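Local coordinates for Cas13d (uncultured Ruminococcus sp, PDB 6IV9), which binds a CRISPR RNA and, through two HEPN domains, matures that guide and cleaves target RNA, at residues I341-D346 with Y404-F409; I357-D362 with N414-D419; D332-N337 with K483-E488. The protein carries 2 engineered substitutions. One frame throughout, in Å; residues are numbered along the deposited sequence.

Contact 1: residues I341-D346 with Y404-F409. With nucleotides of chain B.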
loop_
_atom_site.group_PDB
_atom_site.type_symbol
_atom_site.label_atom_id
_atom_site.label_comp_id
_atom_site.label_asym_id
_atom_site.label_seq_id
_atom_site.Cartn_x
_atom_site.Cartn_y
_atom_site.Cartn_z
ATOM N N ILE A 341 26.705 -17.327 -2.054
ATOM C CA ILE A 341 27.385 -17.707 -0.787
ATOM C C ILE A 341 28.850 -18.063 -1.070
ATOM O O ILE A 341 29.698 -17.585 -0.347
ATOM C CB ILE A 341 26.623 -18.827 -0.066
ATOM C CG1 ILE A 341 25.332 -18.292 0.559
ATOM C CG2 ILE A 341 27.514 -19.476 0.972
ATOM C CD1 ILE A 341 24.355 -19.347 0.954
ATOM N N SER A 342 29.116 -18.816 -2.133
ATOM C CA SER A 342 30.513 -19.204 -2.460
ATOM C C SER A 342 31.349 -17.966 -2.739
ATOM O O SER A 342 32.394 -17.840 -2.148
ATOM C CB SER A 342 30.537 -20.071 -3.664
ATOM O OG SER A 342 29.928 -21.298 -3.385
ATOM N N LEU A 343 30.839 -17.062 -3.559
ATOM C CA LEU A 343 31.582 -15.843 -3.929
ATOM C C LEU A 343 31.890 -15.040 -2.669
ATOM O O LEU A 343 32.974 -14.523 -2.563
ATOM C CB LEU A 343 30.658 -15.013 -4.816
ATOM C CG LEU A 343 31.019 -14.862 -6.287
ATOM C CD1 LEU A 343 32.073 -15.865 -6.727
ATOM C CD2 LEU A 343 29.776 -14.963 -7.150
ATOM N N LEU A 344 30.917 -14.898 -1.782
ATOM C CA LEU A 344 31.092 -14.089 -0.552
ATOM C C LEU A 344 32.114 -14.712 0.401
ATOM O O LEU A 344 32.887 -13.983 0.992
ATOM C CB LEU A 344 29.722 -13.929 0.098
ATOM C CG LEU A 344 28.764 -13.035 -0.675
ATOM C CD1 LEU A 344 27.402 -13.040 -0.031
ATOM C CD2 LEU A 344 29.317 -11.635 -0.758
ATOM N N ILE A 345 32.076 -16.027 0.542
ATOM C CA ILE A 345 33.039 -16.712 1.439
ATOM C C ILE A 345 34.451 -16.484 0.899
ATOM O O ILE A 345 35.306 -16.126 1.661
ATOM C CB ILE A 345 32.664 -18.196 1.537
ATOM C CG1 ILE A 345 31.442 -18.398 2.427
ATOM C CG2 ILE A 345 33.844 -19.019 2.004
ATOM C CD1 ILE A 345 30.874 -19.770 2.372
ATOM N N ASP A 346 34.653 -16.623 -0.402
ATOM C CA ASP A 346 36.004 -16.390 -0.959
ATOM C C ASP A 346 36.426 -14.943 -0.738
ATOM O O ASP A 346 37.577 -14.725 -0.459
ATOM C CB ASP A 346 36.007 -16.567 -2.469
ATOM C CG ASP A 346 35.601 -17.953 -2.924
ATOM O OD1 ASP A 346 35.426 -18.828 -2.060
ATOM O OD2 ASP A 346 35.438 -18.130 -4.141
ATOM N N TYR A 404 23.957 -6.692 -7.726
ATOM C CA TYR A 404 23.516 -5.731 -6.688
ATOM C C TYR A 404 23.388 -6.405 -5.325
ATOM O O TYR A 404 23.683 -5.745 -4.360
ATOM C CB TYR A 404 22.276 -4.963 -7.130
ATOM C CG TYR A 404 22.557 -3.988 -8.238
ATOM C CD1 TYR A 404 23.843 -3.798 -8.698
ATOM C CD2 TYR A 404 21.540 -3.279 -8.848
ATOM C CE1 TYR A 404 24.119 -2.924 -9.730
ATOM C CE2 TYR A 404 21.800 -2.391 -9.873
ATOM C CZ TYR A 404 23.093 -2.216 -10.316
ATOM O OH TYR A 404 23.362 -1.364 -11.333
ATOM N N LYS A 405 22.922 -7.650 -5.283
ATOM C CA LYS A 405 22.782 -8.352 -3.985
ATOM C C LYS A 405 24.170 -8.506 -3.363
ATOM O O LYS A 405 24.330 -8.232 -2.201
ATOM C CB LYS A 405 22.159 -9.733 -4.187
ATOM C CG LYS A 405 20.643 -9.780 -4.236
ATOM C CD LYS A 405 20.076 -11.163 -4.231
ATOM C CE LYS A 405 18.596 -11.211 -3.947
ATOM N NZ LYS A 405 17.796 -10.632 -5.047
ATOM N N LEU A 406 25.142 -8.906 -4.168
ATOM C CA LEU A 406 26.515 -9.084 -3.647
ATOM C C LEU A 406 27.062 -7.748 -3.151
ATOM O O LEU A 406 27.602 -7.723 -2.080
ATOM C CB LEU A 406 27.379 -9.664 -4.767
ATOM C CG LEU A 406 27.025 -11.096 -5.137
ATOM C CD1 LEU A 406 27.612 -11.491 -6.472
ATOM C CD2 LEU A 406 27.453 -12.048 -4.046
ATOM N N MET A 407 26.892 -6.683 -3.919
ATOM C CA MET A 407 27.394 -5.351 -3.516
ATOM C C MET A 407 26.669 -4.873 -2.256
ATOM O O MET A 407 27.325 -4.453 -1.337
ATOM C CB MET A 407 27.184 -4.346 -4.648
ATOM C CG MET A 407 28.005 -4.640 -5.881
ATOM S SD MET A 407 27.653 -3.547 -7.261
ATOM C CE MET A 407 29.032 -3.901 -8.343
ATOM N N ASP A 408 25.348 -5.001 -2.227
ATOM C CA ASP A 408 24.523 -4.581 -1.070
ATOM C C ASP A 408 24.932 -5.397 0.162
ATOM O O ASP A 408 25.006 -4.839 1.230
ATOM C CB ASP A 408 23.035 -4.721 -1.390
ATOM C CG ASP A 408 22.512 -3.695 -2.381
ATOM O OD1 ASP A 408 23.286 -2.859 -2.816
ATOM O OD2 ASP A 408 21.335 -3.730 -2.684
ATOM N N PHE A 409 25.206 -6.682 -0.020
ATOM C CA PHE A 409 25.587 -7.548 1.118
ATOM C C PHE A 409 26.891 -7.070 1.762
ATOM O O PHE A 409 26.961 -7.066 2.964
ATOM C CB PHE A 409 25.698 -9.004 0.691
ATOM C CG PHE A 409 25.950 -9.919 1.855
ATOM C CD1 PHE A 409 24.937 -10.238 2.739
ATOM C CD2 PHE A 409 27.211 -10.423 2.096
ATOM C CE1 PHE A 409 25.168 -11.079 3.811
ATOM C CE2 PHE A 409 27.444 -11.252 3.177
ATOM C CZ PHE A 409 26.423 -11.579 4.026
ATOM P P A B 44 18.168 -15.181 -5.409
ATOM O OP1 A B 44 19.500 -14.570 -5.245
ATOM O OP2 A B 44 17.131 -14.355 -6.111
ATOM O "O5'" A B 44 18.083 -16.622 -6.101
ATOM C "C5'" A B 44 19.154 -17.594 -5.833
ATOM C "C4'" A B 44 19.177 -18.681 -6.880
ATOM O "O4'" A B 44 17.967 -19.484 -6.817
ATOM C "C3'" A B 44 19.232 -18.131 -8.309
ATOM O "O3'" A B 44 20.006 -18.990 -9.157
ATOM C "C2'" A B 44 17.770 -18.118 -8.701
ATOM O "O2'" A B 44 17.547 -18.227 -10.081
ATOM C "C1'" A B 44 17.281 -19.394 -8.054
ATOM N N9 A B 44 15.857 -19.367 -7.762
ATOM C C8 A B 44 15.086 -18.366 -7.208
ATOM N N7 A B 44 13.832 -18.703 -7.034
ATOM C C5 A B 44 13.776 -20.013 -7.491
ATOM C C6 A B 44 12.735 -20.940 -7.555
ATOM N N6 A B 44 11.491 -20.667 -7.165
ATOM N N1 A B 44 13.008 -22.166 -8.062
ATOM C C2 A B 44 14.262 -22.437 -8.445
ATOM N N3 A B 44 15.335 -21.648 -8.420
ATOM C C4 A B 44 15.018 -20.436 -7.932
#
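Helices 338-347 and 400-418 approach each other with Leu344 and Leu406 as the nearest pair (CA to CA 7.5 Å); the axes of the short segments pass 11.0 Å apart at a signed crossing angle of -38°. This is helix-helix packing inside a helical region bordering the CRISPR RNA, and no hydrogen bond crosses it. Leu344 is the hub. Its CG sits 3.7 Å from Leu406 CD2, while its CD1 comes up obliquely on the Phe409 ring, 3.4 Å from Phe409 CD2, a tight apolar touch. CD2 of Leu344 fills the angle between the two partners, being 3.8 Å from Leu406 CD2 and about as close to the ring. Phe409 can meet it because its CG stands opposite the backbone N (chi1 -174°), which swings the ring across to helix 338-347; Phe363 and Tyr360 of helix 353-366 also meet it edge-to-face. The preceding residue, Leu343, crosses Leu406 at about a right angle, Leu343 CD2 to Leu406 CD1 4.1 Å, and Met465 covers both leucines. Lys405 leaves helix 400-418 on another face and points toward the RNA backbone: its NZ makes a salt bridge with a phosphate of the bound RNA. Farther back along the same side chain, Lys405 CD lies 3.6 Å from OP1 of A44 of chain B.

Contact 2: residues I357-D362 with N414-D419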
loop_
_atom_site.group_PDB
_atom_site.type_symbol
_atom_site.label_atom_id
_atom_site.label_comp_id
_atom_site.label_asym_id
_atom_site.label_seq_id
_atom_site.Cartn_x
_atom_site.Cartn_y
_atom_site.Cartn_z
ATOM N N ILE A 357 27.079 -17.310 6.165
ATOM C CA ILE A 357 25.834 -18.016 5.779
ATOM C C ILE A 357 24.673 -17.489 6.624
ATOM O O ILE A 357 23.628 -17.246 6.070
ATOM C CB ILE A 357 26.030 -19.535 5.893
ATOM C CG1 ILE A 357 26.994 -20.037 4.818
ATOM C CG2 ILE A 357 24.704 -20.248 5.824
ATOM C CD1 ILE A 357 27.509 -21.434 5.045
ATOM N N ARG A 358 24.883 -17.321 7.922
ATOM C CA ARG A 358 23.804 -16.807 8.789
ATOM C C ARG A 358 23.455 -15.371 8.380
ATOM O O ARG A 358 22.282 -15.061 8.313
ATOM C CB ARG A 358 24.199 -16.976 10.251
ATOM C CG ARG A 358 24.281 -18.438 10.657
ATOM C CD ARG A 358 24.390 -18.654 12.147
ATOM N NE ARG A 358 25.588 -18.038 12.664
ATOM C CZ ARG A 358 26.669 -18.701 13.041
ATOM N NH1 ARG A 358 26.686 -20.019 13.012
ATOM N NH2 ARG A 358 27.732 -18.044 13.455
ATOM N N LEU A 359 24.459 -14.552 8.104
ATOM C CA LEU A 359 24.203 -13.154 7.689
ATOM C C LEU A 359 23.447 -13.135 6.359
ATOM O O LEU A 359 22.607 -12.294 6.189
ATOM C CB LEU A 359 25.522 -12.393 7.595
ATOM C CG LEU A 359 26.105 -11.936 8.926
ATOM C CD1 LEU A 359 27.567 -11.581 8.786
ATOM C CD2 LEU A 359 25.329 -10.770 9.489
ATOM N N TYR A 360 23.803 -14.019 5.443
ATOM C CA TYR A 360 23.140 -14.074 4.123
ATOM C C TYR A 360 21.673 -14.472 4.272
ATOM O O TYR A 360 20.837 -13.909 3.605
ATOM C CB TYR A 360 23.919 -14.911 3.117
ATOM C CG TYR A 360 23.498 -14.632 1.704
ATOM C CD1 TYR A 360 23.946 -13.511 1.043
ATOM C CD2 TYR A 360 22.617 -15.455 1.044
ATOM C CE1 TYR A 360 23.552 -13.225 -0.248
ATOM C CE2 TYR A 360 22.216 -15.191 -0.249
ATOM C CZ TYR A 360 22.684 -14.072 -0.897
ATOM O OH TYR A 360 22.304 -13.808 -2.167
ATOM N N TYR A 361 21.386 -15.408 5.169
ATOM C CA TYR A 361 19.975 -15.787 5.400
ATOM C C TYR A 361 19.246 -14.545 5.916
ATOM O O TYR A 361 18.138 -14.310 5.519
ATOM C CB TYR A 361 19.830 -16.939 6.394
ATOM C CG TYR A 361 18.402 -17.340 6.636
ATOM C CD1 TYR A 361 17.773 -18.249 5.817
ATOM C CD2 TYR A 361 17.664 -16.791 7.660
ATOM C CE1 TYR A 361 16.456 -18.610 6.001
ATOM C CE2 TYR A 361 16.342 -17.134 7.858
ATOM C CZ TYR A 361 15.735 -18.053 7.030
ATOM O OH TYR A 361 14.444 -18.419 7.210
ATOM N N ASP A 362 19.895 -13.794 6.793
ATOM C CA ASP A 362 19.276 -12.566 7.343
ATOM C C ASP A 362 19.037 -11.586 6.198
ATOM O O ASP A 362 17.939 -11.107 6.072
ATOM C CB ASP A 362 20.199 -11.917 8.371
ATOM C CG ASP A 362 19.710 -10.606 8.956
ATOM O OD1 ASP A 362 19.073 -9.845 8.250
ATOM O OD2 ASP A 362 20.011 -10.361 10.105
ATOM N N ASN A 414 29.255 -4.364 6.452
ATOM C CA ASN A 414 30.149 -3.279 6.898
ATOM C C ASN A 414 29.491 -2.492 8.026
ATOM O O ASN A 414 30.164 -2.207 8.990
ATOM C CB ASN A 414 30.384 -2.298 5.763
ATOM C CG ASN A 414 31.297 -1.172 6.171
ATOM O OD1 ASN A 414 32.470 -1.389 6.396
ATOM N ND2 ASN A 414 30.757 0.020 6.276
ATOM N N TYR A 415 28.211 -2.165 7.884
ATOM C CA TYR A 415 27.519 -1.344 8.902
ATOM C C TYR A 415 26.859 -2.170 10.005
ATOM O O TYR A 415 26.616 -1.632 11.063
ATOM C CB TYR A 415 26.480 -0.485 8.196
ATOM C CG TYR A 415 27.068 0.600 7.342
ATOM C CD1 TYR A 415 27.682 1.688 7.917
ATOM C CD2 TYR A 415 26.998 0.543 5.970
ATOM C CE1 TYR A 415 28.213 2.699 7.149
ATOM C CE2 TYR A 415 27.515 1.548 5.185
ATOM C CZ TYR A 415 28.128 2.627 5.781
ATOM O OH TYR A 415 28.632 3.624 5.033
ATOM N N TYR A 416 26.491 -3.403 9.704
ATOM C CA TYR A 416 25.784 -4.266 10.673
ATOM C C TYR A 416 26.741 -4.978 11.625
ATOM O O TYR A 416 26.334 -5.278 12.723
ATOM C CB TYR A 416 24.980 -5.310 9.914
ATOM C CG TYR A 416 24.032 -6.126 10.740
ATOM C CD1 TYR A 416 22.950 -5.548 11.369
ATOM C CD2 TYR A 416 24.205 -7.487 10.856
ATOM C CE1 TYR A 416 22.060 -6.305 12.102
ATOM C CE2 TYR A 416 23.337 -8.255 11.601
ATOM C CZ TYR A 416 22.254 -7.665 12.218
ATOM O OH TYR A 416 21.398 -8.430 12.938
ATOM N N ARG A 417 27.944 -5.291 11.166
ATOM C CA ARG A 417 28.884 -6.051 12.014
ATOM C C ARG A 417 30.224 -5.333 12.187
ATOM O O ARG A 417 30.603 -5.085 13.297
ATOM C CB ARG A 417 29.113 -7.420 11.379
ATOM C CG ARG A 417 27.984 -8.417 11.598
ATOM C CD ARG A 417 27.577 -8.781 13.017
ATOM N NE ARG A 417 27.038 -10.131 13.108
ATOM C CZ ARG A 417 27.731 -11.231 12.820
ATOM N NH1 ARG A 417 27.152 -12.414 12.844
ATOM N NH2 ARG A 417 29.005 -11.148 12.507
ATOM N N ASN A 418 30.910 -5.065 11.091
ATOM C CA ASN A 418 32.275 -4.489 11.101
ATOM C C ASN A 418 32.376 -3.058 11.627
ATOM O O ASN A 418 33.350 -2.778 12.302
ATOM C CB ASN A 418 32.863 -4.473 9.699
ATOM C CG ASN A 418 34.348 -4.221 9.734
ATOM O OD1 ASN A 418 35.081 -4.977 10.349
ATOM N ND2 ASN A 418 34.787 -3.152 9.101
ATOM N N ASP A 419 31.478 -2.169 11.221
ATOM C CA ASP A 419 31.617 -0.749 11.608
ATOM C C ASP A 419 30.266 -0.172 12.023
ATOM O O ASP A 419 29.769 0.699 11.344
ATOM C CB ASP A 419 32.254 0.009 10.454
ATOM C CG ASP A 419 32.870 1.328 10.850
ATOM O OD1 ASP A 419 32.711 1.698 11.993
ATOM O OD2 ASP A 419 33.491 1.953 9.997
#
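Leu359 of helix 353-366 and the pair Tyr416-Arg417, near the end of helix 400-418, form this contact. The segment axes run at 140° and come no closer than 12.6 Å, so side chains must bridge the gap. The tight part is Leu359, whose two methyl branches divide the work. CD2 sits at the edge of the Tyr416 ring, near its plane and 3.7 Å from Tyr416 CD2. CD1 lies over one face of the Arg417 guanidinium, 4.0 Å from NH2 and offset toward the rim of the flat group. Arg417 reaches it with a chain bent at its second torsion (chi2 -58°), and its NH1 is held by a salt bridge to Asp355. Phe409 and Cys413 of helix 400-418 pack against the same leucine.

The other side is looser. Asp362 OD2 and Tyr416 OH stand 3.7 Å apart without a hydrogen bond, the carboxylate and ring planes 73° apart; OD1 of Asp362 is instead bonded to Ser368 OG. Arg417 is solvent-exposed and lies within a wider pi-type turn, closed by Asp419 N to Asn414 O (2.6 Å). Asp419 then serves as N-cap of the following helix through the backbone N of Ala422. The chemistry implies a mainly apolar joint in which Leu359 rests on the guanidinium face of Arg417 and at the ring edge of Tyr416, while the charge of Arg417 is paired with Asp355 and Asp362 takes a hydrogen bond with Ser368.

Contact 3: residues D332-N337 with K483-E488. With nucleotides of chain B.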
loop_
_atom_site.group_PDB
_atom_site.type_symbol
_atom_site.label_atom_id
_atom_site.label_comp_id
_atom_site.label_asym_id
_atom_site.label_seq_id
_atom_site.Cartn_x
_atom_site.Cartn_y
_atom_site.Cartn_z
ATOM N N ASP A 332 16.800 -26.364 1.975
ATOM C CA ASP A 332 18.079 -26.331 1.230
ATOM C C ASP A 332 18.424 -24.890 0.838
ATOM O O ASP A 332 18.797 -24.670 -0.290
ATOM C CB ASP A 332 18.043 -27.315 0.063
ATOM C CG ASP A 332 17.914 -28.757 0.524
ATOM O OD1 ASP A 332 18.614 -29.134 1.461
ATOM O OD2 ASP A 332 17.089 -29.469 -0.031
ATOM N N PHE A 333 18.346 -23.969 1.787
ATOM C CA PHE A 333 18.643 -22.550 1.495
ATOM C C PHE A 333 20.091 -22.372 1.034
ATOM O O PHE A 333 20.331 -21.618 0.128
ATOM C CB PHE A 333 18.390 -21.706 2.738
ATOM C CG PHE A 333 18.750 -20.260 2.571
ATOM C CD1 PHE A 333 20.031 -19.822 2.835
ATOM C CD2 PHE A 333 17.808 -19.341 2.149
ATOM C CE1 PHE A 333 20.370 -18.492 2.689
ATOM C CE2 PHE A 333 18.151 -18.009 2.009
ATOM C CZ PHE A 333 19.427 -17.592 2.278
ATOM N N ILE A 334 21.033 -23.056 1.672
ATOM C CA ILE A 334 22.457 -22.860 1.287
ATOM C C ILE A 334 22.679 -23.326 -0.152
ATOM O O ILE A 334 23.269 -22.603 -0.917
ATOM C CB ILE A 334 23.389 -23.561 2.285
ATOM C CG1 ILE A 334 23.155 -23.051 3.703
ATOM C CG2 ILE A 334 24.827 -23.387 1.859
ATOM C CD1 ILE A 334 24.015 -23.712 4.745
ATOM N N GLU A 335 22.200 -24.510 -0.497
ATOM C CA GLU A 335 22.368 -25.027 -1.876
ATOM C C GLU A 335 21.634 -24.100 -2.847
ATOM O O GLU A 335 22.142 -23.831 -3.894
ATOM C CB GLU A 335 21.849 -26.457 -1.956
ATOM C CG GLU A 335 21.972 -27.067 -3.326
ATOM C CD GLU A 335 23.386 -27.400 -3.760
ATOM O OE1 GLU A 335 24.291 -27.308 -2.935
ATOM O OE2 GLU A 335 23.563 -27.744 -4.931
ATOM N N GLY A 336 20.470 -23.609 -2.455
ATOM C CA GLY A 336 19.671 -22.704 -3.293
ATOM C C GLY A 336 20.356 -21.371 -3.520
ATOM O O GLY A 336 19.971 -20.684 -4.440
ATOM N N ASN A 337 21.269 -20.994 -2.640
ATOM C CA ASN A 337 21.961 -19.686 -2.702
ATOM C C ASN A 337 23.473 -19.875 -2.818
ATOM O O ASN A 337 24.190 -18.959 -2.490
ATOM C CB ASN A 337 21.570 -18.834 -1.498
ATOM C CG ASN A 337 20.115 -18.439 -1.558
ATOM O OD1 ASN A 337 19.779 -17.454 -2.164
ATOM N ND2 ASN A 337 19.256 -19.224 -0.961
ATOM N N LYS A 483 21.894 -27.502 8.404
ATOM C CA LYS A 483 21.504 -27.396 9.834
ATOM C C LYS A 483 22.169 -26.195 10.505
ATOM O O LYS A 483 21.729 -25.807 11.566
ATOM C CB LYS A 483 21.746 -28.710 10.569
ATOM C CG LYS A 483 21.082 -29.902 9.912
ATOM C CD LYS A 483 20.435 -30.834 10.877
ATOM C CE LYS A 483 19.879 -32.073 10.209
ATOM N NZ LYS A 483 19.854 -33.237 11.125
ATOM N N ILE A 484 23.104 -25.555 9.813
ATOM C CA ILE A 484 23.826 -24.360 10.331
ATOM C C ILE A 484 22.811 -23.241 10.586
ATOM O O ILE A 484 23.026 -22.437 11.477
ATOM C CB ILE A 484 24.863 -23.915 9.291
ATOM C CG1 ILE A 484 26.125 -24.768 9.344
ATOM C CG2 ILE A 484 25.183 -22.451 9.428
ATOM C CD1 ILE A 484 27.059 -24.492 8.193
ATOM N N LEU A 485 21.745 -23.230 9.795
ATOM C CA LEU A 485 20.718 -22.162 9.827
ATOM C C LEU A 485 19.540 -22.532 10.719
ATOM O O LEU A 485 18.652 -21.731 10.811
ATOM C CB LEU A 485 20.235 -21.915 8.400
ATOM C CG LEU A 485 21.250 -21.249 7.484
ATOM C CD1 LEU A 485 20.748 -21.225 6.062
ATOM C CD2 LEU A 485 21.588 -19.859 7.969
ATOM N N ASP A 486 19.596 -23.650 11.433
ATOM C CA ASP A 486 18.420 -24.066 12.233
ATOM C C ASP A 486 18.048 -22.975 13.241
ATOM O O ASP A 486 16.880 -22.833 13.530
ATOM C CB ASP A 486 18.645 -25.415 12.910
ATOM C CG ASP A 486 18.353 -26.596 12.008
ATOM O OD1 ASP A 486 17.875 -26.376 10.904
ATOM O OD2 ASP A 486 18.605 -27.726 12.435
ATOM N N SER A 487 19.037 -22.306 13.811
ATOM C CA SER A 487 18.780 -21.234 14.802
ATOM C C SER A 487 18.226 -19.953 14.159
ATOM O O SER A 487 17.664 -19.170 14.891
ATOM C CB SER A 487 19.986 -20.944 15.640
ATOM O OG SER A 487 21.091 -20.604 14.836
ATOM N N GLU A 488 18.495 -19.717 12.879
ATOM C CA GLU A 488 18.082 -18.457 12.214
ATOM C C GLU A 488 16.774 -18.587 11.438
ATOM O O GLU A 488 16.120 -17.586 11.274
ATOM C CB GLU A 488 19.110 -18.062 11.159
ATOM C CG GLU A 488 20.536 -18.169 11.631
ATOM C CD GLU A 488 20.900 -17.307 12.819
ATOM O OE1 GLU A 488 20.788 -16.090 12.705
ATOM O OE2 GLU A 488 21.304 -17.862 13.841
ATOM P P U B 43 14.265 -11.135 -2.996
ATOM O OP1 U B 43 13.715 -10.504 -1.741
ATOM O OP2 U B 43 15.408 -10.516 -3.665
ATOM O "O5'" U B 43 14.612 -12.615 -2.538
ATOM C "C5'" U B 43 15.049 -13.601 -3.485
ATOM C "C4'" U B 43 15.707 -14.752 -2.756
ATOM O "O4'" U B 43 14.657 -15.404 -2.018
ATOM C "C3'" U B 43 16.289 -15.859 -3.653
ATOM O "O3'" U B 43 17.630 -15.482 -3.921
ATOM C "C2'" U B 43 16.146 -17.099 -2.758
ATOM O "O2'" U B 43 17.139 -16.977 -1.764
ATOM C "C1'" U B 43 14.800 -16.825 -2.072
ATOM N N1 U B 43 13.643 -17.393 -2.779
ATOM C C2 U B 43 13.501 -18.760 -2.793
ATOM O O2 U B 43 14.257 -19.509 -2.210
ATOM N N3 U B 43 12.433 -19.221 -3.508
ATOM C C4 U B 43 11.508 -18.478 -4.195
ATOM O O4 U B 43 10.594 -19.051 -4.783
ATOM C C5 U B 43 11.717 -17.070 -4.136
ATOM C C6 U B 43 12.752 -16.586 -3.450
ATOM P P A B 44 18.168 -15.181 -5.409
ATOM O OP1 A B 44 19.500 -14.570 -5.245
ATOM O OP2 A B 44 17.131 -14.355 -6.111
ATOM O "O5'" A B 44 18.083 -16.622 -6.101
ATOM C "C5'" A B 44 19.154 -17.594 -5.833
ATOM C "C4'" A B 44 19.177 -18.681 -6.880
ATOM O "O4'" A B 44 17.967 -19.484 -6.817
ATOM C "C3'" A B 44 19.232 -18.131 -8.309
ATOM O "O3'" A B 44 20.006 -18.990 -9.157
ATOM C "C2'" A B 44 17.770 -18.118 -8.701
ATOM O "O2'" A B 44 17.547 -18.227 -10.081
ATOM C "C1'" A B 44 17.281 -19.394 -8.054
ATOM N N9 A B 44 15.857 -19.367 -7.762
ATOM C C8 A B 44 15.086 -18.366 -7.208
ATOM N N7 A B 44 13.832 -18.703 -7.034
ATOM C C5 A B 44 13.776 -20.013 -7.491
ATOM C C6 A B 44 12.735 -20.940 -7.555
ATOM N N6 A B 44 11.491 -20.667 -7.165
ATOM N N1 A B 44 13.008 -22.166 -8.062
ATOM C C2 A B 44 14.262 -22.437 -8.445
ATOM N N3 A B 44 15.335 -21.648 -8.420
ATOM C C4 A B 44 15.018 -20.436 -7.932
#
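O2' of U43 of chain B is gripped by both ends of the Asn337 amide: it donates to OD1 at 2.7 Å and receives a weak bond from ND2 at 3.2 Å. The same ND2 makes a much straighter bond to Phe333 O (2.8 Å, N-H...O angle 169°), with that oxygen almost in the amide plane. Because oxygen accepts from the ribose and nitrogen gives to the backbone, the amide's rotation is fixed. ND2 also sits 3.3 Å above the centre of the Phe333 ring. With an alanine here these bonds are gone, and the U43 hydroxyl would probably lose its acceptor and the ring face the amide over it.

Behind this RNA-binding corner, the short turn of weakly bonded helix at 333-336 packs on the 3-10 turn that opens segment 483-488. Leu485 meets both Phe333 and Ile334 through CD1: its side chain crosses that of Phe333 at about a right angle, Leu485 CD1 3.6 Å from Phe333 CD1, and the same methyl reaches Ile334 CG1 at 3.8 Å. The Glu482 carboxylate, just before segment 483-488, accepts from the backbone N of Phe333 and of Ile334. The chemistry is consistent with recognition of a 2'-hydroxyl, a feature of RNA rather than DNA, by an asparagine whose second-shell partner Phe333 is itself backed by the hydrophobic seat on Leu485.

In the fold
The three contacts form one continuous cluster on the same side of the chain's centre. Contacts 1 and 2 share helix 400-418, their centres about 11 Å apart, and meet where Leu344 CD1 lies 3.6 Å from Tyr360 CD1. Contact 3 closes the long loop that encloses both others along the chain; its centre is about 15 Å from that of contact 2 and about 16 Å from that of contact 1. Helix 353-366 is the go-between: Ile357 CG2 packs on Ile334 CD1 at 3.7 Å, and Tyr361 on Phe333. Contacts 1 and 3 both reach A44 of chain B, and contact 3 also binds U43 of that chain, while Tyr360, from contact 2, packs on a phosphate.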